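Local coordinates for protein catechol 1,2-dioxygenase (Burkholderia vietnamiensis, PDB 5TD3) that probably catalyses the oxygen-dependent intradiol cleavage of catechol to cis,cis-muconate, using a metal centre held in its beta-sandwich domain, at residues L145-T150 / G199-R204; V236-T241 / F297-T302. One frame throughout, in Å; residues are numbered along the deposited sequence. Where two conformers were deposited one is given.

Interaction 1 (L145-T150 / G199-R204); sequences LVIHGT and GTYAFR
The carbonyl oxygen of Ile-147 takes the N-H of Phe-203 in a short, nearly straight hydrogen bond, Phe-203 N to Ile-147 O 2.7 Å, with Ala-202 CA also 3.2 Å from Ile-147 O in a CA-H...O contact. The bond belongs to an antiparallel pair of strands in one sheet of the dioxygenase beta sandwich. Ile-147 and Phe-203 form one hydrogen-bonded pair, closed by the return bond from Ile-147 N to Phe-203 O, 2.9 Å and in the carbonyl plane. Gly-149 and Tyr-201 form the other, with a longer Gly-149 N to Tyr-201 O bond of 3.2 Å whose donor is tilted 21° from the carbonyl plane.

Ile-147, Tyr-201 and Phe-203 turn to the buried face, where Phe-203 also packs on Val-164 and Cys-166 of the opposing sheet. The other face carries Val-146, His-148, Thr-150, Thr-200, Ala-202 and Arg-204, all partly exposed. There His-148 and Ala-202 meet through their CB atoms, the small methyl fitting a close non-hydrogen-bonded pair, while the imidazole leads away and its NE2 hydrogen-bonds to the carboxylate of Asp-294.

Glycine suits position 149 because the Tyr-201 ring lies right against its backbone, in the place where a side chain would begin. With CG set between its own backbone N and carbonyl carbon (chi1 78°), Tyr-201 swings back across the neighbouring strand, and its buried hydroxyl bonds to the carbonyl of Phe-297. The CA of His-148 sits over the ring face, 4.3 Å from the Tyr-201 centroid, and Tyr-201 CE1 comes within 3.3 Å of Gly-149 N.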
loop_
_atom_site.group_PDB
_atom_site.type_symbol
_atom_site.label_atom_id
_atom_site.label_comp_id
_atom_site.label_asym_id
_atom_site.label_seq_id
_atom_site.Cartn_x
_atom_site.Cartn_y
_atom_site.Cartn_z
ATOM N N LEU A 145 5.948 -10.596 37.394
ATOM C CA LEU A 145 4.645 -9.953 37.316
ATOM C C LEU A 145 3.594 -11.043 37.401
ATOM O O LEU A 145 3.692 -12.052 36.699
ATOM C CB LEU A 145 4.495 -9.163 36.005
ATOM C CG LEU A 145 3.104 -8.671 35.612
ATOM C CD1 LEU A 145 2.557 -7.731 36.662
ATOM C CD2 LEU A 145 3.149 -7.979 34.251
ATOM N N VAL A 146 2.600 -10.849 38.260
ATOM C CA VAL A 146 1.485 -11.777 38.389
ATOM C C VAL A 146 0.224 -11.024 37.996
ATOM O O VAL A 146 -0.051 -9.952 38.543
ATOM C CB VAL A 146 1.366 -12.340 39.818
ATOM C CG1 VAL A 146 0.165 -13.274 39.925
ATOM C CG2 VAL A 146 2.646 -13.047 40.222
ATOM N N ILE A 147 -0.520 -11.565 37.035
ATOM C CA ILE A 147 -1.768 -10.973 36.565
ATOM C C ILE A 147 -2.867 -11.966 36.883
ATOM O O ILE A 147 -2.801 -13.122 36.453
ATOM C CB ILE A 147 -1.744 -10.667 35.059
ATOM C CG1 ILE A 147 -0.485 -9.889 34.651
ATOM C CG2 ILE A 147 -2.979 -9.868 34.660
ATOM C CD1 ILE A 147 -0.303 -9.784 33.133
ATOM N N HIS A 148 -3.882 -11.522 37.620
ATOM C CA HIS A 148 -4.928 -12.440 38.038
ATOM C C HIS A 148 -6.251 -11.701 38.130
ATOM O O HIS A 148 -6.302 -10.476 38.270
ATOM C CB HIS A 148 -4.591 -13.095 39.382
ATOM C CG HIS A 148 -4.393 -12.114 40.490
ATOM N ND1 HIS A 148 -5.393 -11.778 41.378
ATOM C CD2 HIS A 148 -3.317 -11.367 40.831
ATOM C CE1 HIS A 148 -4.931 -10.886 42.239
ATOM N NE2 HIS A 148 -3.674 -10.615 41.924
ATOM N N GLY A 149 -7.328 -12.474 38.076
ATOM C CA GLY A 149 -8.659 -11.903 38.165
ATOM C C GLY A 149 -9.697 -12.972 37.899
ATOM O O GLY A 149 -9.399 -14.166 37.950
ATOM N N THR A 150 -10.922 -12.522 37.629
ATOM C CA THR A 150 -12.037 -13.406 37.330
ATOM C C THR A 150 -12.668 -13.014 36.002
ATOM O O THR A 150 -12.653 -11.841 35.613
ATOM C CB THR A 150 -13.096 -13.358 38.446
ATOM O OG1 THR A 150 -12.449 -13.430 39.722
ATOM C CG2 THR A 150 -14.072 -14.515 38.317
ATOM N N GLY A 199 -14.239 -19.174 37.801
ATOM C CA GLY A 199 -13.965 -18.149 36.812
ATOM C C GLY A 199 -12.602 -17.502 36.904
ATOM O O GLY A 199 -12.349 -16.520 36.197
ATOM N N THR A 200 -11.698 -18.025 37.730
ATOM C CA THR A 200 -10.453 -17.322 37.988
ATOM C C THR A 200 -9.364 -17.731 37.002
ATOM O O THR A 200 -9.335 -18.856 36.498
ATOM C CB THR A 200 -9.979 -17.564 39.423
ATOM O OG1 THR A 200 -9.676 -18.952 39.606
ATOM C CG2 THR A 200 -11.068 -17.146 40.417
ATOM N N TYR A 201 -8.467 -16.791 36.733
ATOM C CA TYR A 201 -7.284 -17.033 35.921
ATOM C C TYR A 201 -6.106 -16.367 36.608
ATOM O O TYR A 201 -6.272 -15.400 37.356
ATOM C CB TYR A 201 -7.437 -16.465 34.503
ATOM C CG TYR A 201 -7.217 -14.974 34.489
ATOM C CD1 TYR A 201 -8.238 -14.102 34.845
ATOM C CD2 TYR A 201 -5.980 -14.438 34.154
ATOM C CE1 TYR A 201 -8.039 -12.750 34.861
ATOM C CE2 TYR A 201 -5.768 -13.083 34.177
ATOM C CZ TYR A 201 -6.801 -12.247 34.533
ATOM O OH TYR A 201 -6.594 -10.891 34.547
ATOM N N ALA A 202 -4.902 -16.865 36.324
ATOM C CA ALA A 202 -3.701 -16.181 36.776
ATOM C C ALA A 202 -2.555 -16.472 35.824
ATOM O O ALA A 202 -2.370 -17.614 35.400
ATOM C CB ALA A 202 -3.314 -16.597 38.200
ATOM N N PHE A 203 -1.794 -15.431 35.489
ATOM C CA PHE A 203 -0.574 -15.563 34.703
ATOM C C PHE A 203 0.619 -15.159 35.554
ATOM O O PHE A 203 0.566 -14.163 36.285
ATOM C CB PHE A 203 -0.604 -14.696 33.432
ATOM C CG PHE A 203 -1.559 -15.178 32.382
ATOM C CD1 PHE A 203 -1.208 -16.214 31.531
ATOM C CD2 PHE A 203 -2.812 -14.590 32.244
ATOM C CE1 PHE A 203 -2.079 -16.657 30.551
ATOM C CE2 PHE A 203 -3.694 -15.032 31.270
ATOM C CZ PHE A 203 -3.330 -16.073 30.425
ATOM N N ARG A 204 1.687 -15.950 35.479
ATOM C CA ARG A 204 2.958 -15.621 36.105
ATOM C C ARG A 204 3.952 -15.343 34.989
ATOM O O ARG A 204 4.189 -16.205 34.138
ATOM C CB ARG A 204 3.432 -16.751 37.021
ATOM C CG ARG A 204 2.542 -16.873 38.243
ATOM C CD ARG A 204 2.504 -18.241 38.858
ATOM N NE ARG A 204 1.426 -18.284 39.851
ATOM C CZ ARG A 204 1.347 -19.160 40.844
ATOM N NH1 ARG A 204 2.288 -20.082 40.993
ATOM N NH2 ARG A 204 0.329 -19.107 41.689
#

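Interaction 2 (V236-T241 / F297-T302). With ZN (zinc ion), chain C.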
loop_
_atom_site.group_PDB
_atom_site.type_symbol
_atom_site.label_atom_id
_atom_site.label_comp_id
_atom_site.label_asym_id
_atom_site.label_seq_id
_atom_site.Cartn_x
_atom_site.Cartn_y
_atom_site.Cartn_z
ATOM N N VAL A 236 -0.220 -5.272 27.987
ATOM C CA VAL A 236 -0.408 -6.711 27.888
ATOM C C VAL A 236 -1.666 -6.934 27.074
ATOM O O VAL A 236 -2.682 -6.278 27.328
ATOM C CB VAL A 236 -0.552 -7.375 29.270
ATOM C CG1 VAL A 236 -0.798 -8.862 29.110
ATOM C CG2 VAL A 236 0.695 -7.137 30.127
ATOM N N HIS A 237 -1.596 -7.833 26.086
ATOM C CA HIS A 237 -2.741 -8.162 25.239
ATOM C C HIS A 237 -3.524 -9.339 25.802
ATOM O O HIS A 237 -2.947 -10.267 26.383
ATOM C CB HIS A 237 -2.323 -8.559 23.819
ATOM C CG HIS A 237 -1.593 -7.497 23.060
ATOM N ND1 HIS A 237 -2.234 -6.613 22.220
ATOM C CD2 HIS A 237 -0.269 -7.218 22.961
ATOM C CE1 HIS A 237 -1.343 -5.802 21.671
ATOM N NE2 HIS A 237 -0.141 -6.155 22.098
ATOM N N PHE A 238 -4.835 -9.339 25.525
ATOM C CA PHE A 238 -5.711 -10.460 25.838
ATOM C C PHE A 238 -6.734 -10.731 24.736
ATOM O O PHE A 238 -7.315 -9.811 24.154
ATOM C CB PHE A 238 -6.485 -10.237 27.149
ATOM C CG PHE A 238 -5.614 -10.099 28.353
ATOM C CD1 PHE A 238 -5.146 -11.213 29.019
ATOM C CD2 PHE A 238 -5.273 -8.844 28.831
ATOM C CE1 PHE A 238 -4.348 -11.084 30.139
ATOM C CE2 PHE A 238 -4.476 -8.713 29.962
ATOM C CZ PHE A 238 -4.018 -9.837 30.613
ATOM N N PHE A 239 -6.960 -12.015 24.480
ATOM C CA PHE A 239 -8.186 -12.537 23.897
ATOM C C PHE A 239 -8.913 -13.277 25.004
ATOM O O PHE A 239 -8.275 -13.979 25.793
ATOM C CB PHE A 239 -7.926 -13.564 22.782
ATOM C CG PHE A 239 -7.578 -12.992 21.437
ATOM C CD1 PHE A 239 -8.116 -11.808 20.990
ATOM C CD2 PHE A 239 -6.731 -13.709 20.595
ATOM C CE1 PHE A 239 -7.783 -11.319 19.722
ATOM C CE2 PHE A 239 -6.393 -13.229 19.343
ATOM C CZ PHE A 239 -6.924 -12.026 18.915
ATOM N N VAL A 240 -10.243 -13.177 25.045
ATOM C CA VAL A 240 -11.035 -14.079 25.873
ATOM C C VAL A 240 -12.144 -14.683 25.020
ATOM O O VAL A 240 -12.969 -13.954 24.458
ATOM C CB VAL A 240 -11.631 -13.385 27.107
ATOM C CG1 VAL A 240 -12.317 -14.431 27.983
ATOM C CG2 VAL A 240 -10.545 -12.658 27.887
ATOM N N THR A 241 -12.185 -16.014 24.960
ATOM C CA THR A 241 -13.158 -16.753 24.169
ATOM C C THR A 241 -13.965 -17.656 25.096
ATOM O O THR A 241 -13.401 -18.297 25.985
ATOM C CB THR A 241 -12.455 -17.594 23.084
ATOM O OG1 THR A 241 -11.645 -16.747 22.252
ATOM C CG2 THR A 241 -13.470 -18.319 22.217
ATOM N N PHE A 297 -7.012 -7.900 37.488
ATOM C CA PHE A 297 -7.704 -7.424 36.292
ATOM C C PHE A 297 -8.829 -8.387 35.968
ATOM O O PHE A 297 -8.579 -9.565 35.705
ATOM C CB PHE A 297 -6.747 -7.291 35.108
ATOM C CG PHE A 297 -7.380 -6.686 33.876
ATOM C CD1 PHE A 297 -7.813 -5.369 33.873
ATOM C CD2 PHE A 297 -7.508 -7.433 32.711
ATOM C CE1 PHE A 297 -8.387 -4.815 32.739
ATOM C CE2 PHE A 297 -8.071 -6.881 31.572
ATOM C CZ PHE A 297 -8.513 -5.575 31.586
ATOM N N ASP A 298 -10.056 -7.886 36.008
ATOM C CA ASP A 298 -11.248 -8.685 35.784
ATOM C C ASP A 298 -11.763 -8.485 34.363
ATOM O O ASP A 298 -11.614 -7.410 33.776
ATOM C CB ASP A 298 -12.337 -8.305 36.795
ATOM C CG ASP A 298 -11.935 -8.613 38.228
ATOM O OD1 ASP A 298 -11.207 -9.613 38.447
ATOM O OD2 ASP A 298 -12.346 -7.847 39.131
ATOM N N PHE A 299 -12.332 -9.547 33.799
ATOM C CA PHE A 299 -12.987 -9.497 32.498
ATOM C C PHE A 299 -14.492 -9.637 32.673
ATOM O O PHE A 299 -14.956 -10.457 33.466
ATOM C CB PHE A 299 -12.509 -10.611 31.572
ATOM C CG PHE A 299 -11.048 -10.565 31.264
ATOM C CD1 PHE A 299 -10.565 -9.752 30.252
ATOM C CD2 PHE A 299 -10.157 -11.349 31.981
ATOM C CE1 PHE A 299 -9.210 -9.718 29.960
ATOM C CE2 PHE A 299 -8.798 -11.328 31.698
ATOM C CZ PHE A 299 -8.323 -10.507 30.684
ATOM N N VAL A 300 -15.248 -8.830 31.937
ATOM C CA VAL A 300 -16.695 -8.974 31.845
ATOM C C VAL A 300 -17.032 -9.178 30.379
ATOM O O VAL A 300 -16.701 -8.330 29.538
ATOM C CB VAL A 300 -17.435 -7.766 32.425
ATOM C CG1 VAL A 300 -18.949 -7.954 32.257
ATOM C CG2 VAL A 300 -17.070 -7.606 33.899
ATOM N N LEU A 301 -17.652 -10.310 30.071
ATOM C CA LEU A 301 -17.947 -10.701 28.703
ATOM C C LEU A 301 -19.356 -10.272 28.302
ATOM O O LEU A 301 -20.218 -10.018 29.141
ATOM C CB LEU A 301 -17.796 -12.215 28.534
ATOM C CG LEU A 301 -16.463 -12.848 28.963
ATOM C CD1 LEU A 301 -16.394 -14.314 28.528
ATOM C CD2 LEU A 301 -15.260 -12.073 28.414
ATOM N N THR A 302 -19.580 -10.207 26.990
ATOM C CA THR A 302 -20.909 -9.915 26.482
ATOM C C THR A 302 -21.503 -11.141 25.785
ATOM O O THR A 302 -20.765 -11.969 25.241
ATOM C CB THR A 302 -20.877 -8.722 25.512
ATOM O OG1 THR A 302 -19.949 -8.968 24.447
ATOM C CG2 THR A 302 -20.467 -7.467 26.253
HETATM ZN ZN ZN C . 1.524 -5.142 22.004
#
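The ring of Phe-299 drives its edge into a face of Phe-238 in a T-shaped pair: the planes stand at 74°, and CZ of Phe-299 lies 3.6 Å from CG of Phe-238, offset toward the rim of that face. Phe-299 in turn offers a face of its own to Val-240, whose methyl CG2 sits 3.8 Å from the Phe-299 ring centroid in a CH-pi contact. Phe-297 completes the aromatic cluster more loosely. Its plane is nearly parallel to that of Phe-238 but slid so far that the rings barely overlap, with centroids 5.9 Å apart.

This is packing between the two sheets of the beta sandwich, for 236-241 runs in one and 297-302 leaves the other. No hydrogen bond joins them, and even the nearest backbones, at Val-240 and Leu-301, hold their CA atoms 8.2 Å apart. Large side chains fill that gap. Phenylalanine suits it by length and flatness, and Val-240 by its branching: CG1, anti to the backbone N (chi1 -174°), meets Leu-301 CD2 at 3.8 Å, leaving CG2 for the aromatic face. Leu-301 crosses the valine at about a right angle, while Val-164 and Thr-250 of the first sheet also touch Phe-299.

On the opposite side of the same strand, His-237 binds zinc through NE2, with His-235 and Tyr-175 as further ligands; in related intradiol dioxygenases such a site holds ferric iron. Trp-167 stacks on the His-237 imidazole. The strand thus turns its metal ligands to one side and, to the other, the Phe-238 and Val-240 that meet the second sheet, and because all five residues that touch here are buried and joined only by apolar and aromatic packing, cohesion rests on close shape fit and dispersion rather than on directional polar bonds.

How the interactions relate
Interactions 1 and 2 come in series along the chain, their centres 11 Å apart within one dioxygenase beta sandwich. Interaction 1 pairs neighbouring strands within a sheet; interaction 2 joins that sheet to the one bearing metal ligands His-235 and His-237. Strand 144-152 connects them, since it lies between 200-206 and 292-300 and so is hydrogen-bonded on both flanks, with His-148 O 2.8 Å from Phe-297 N. Beyond the backbone ladder, CE1 of Tyr-201 packs against CE2 of Phe-299 at 3.6 Å, extending the aromatic cluster of interaction 2 into interaction 1. Buried aromatic packing thus links the strand pair to the side of strand 235-241 that faces away from the metal.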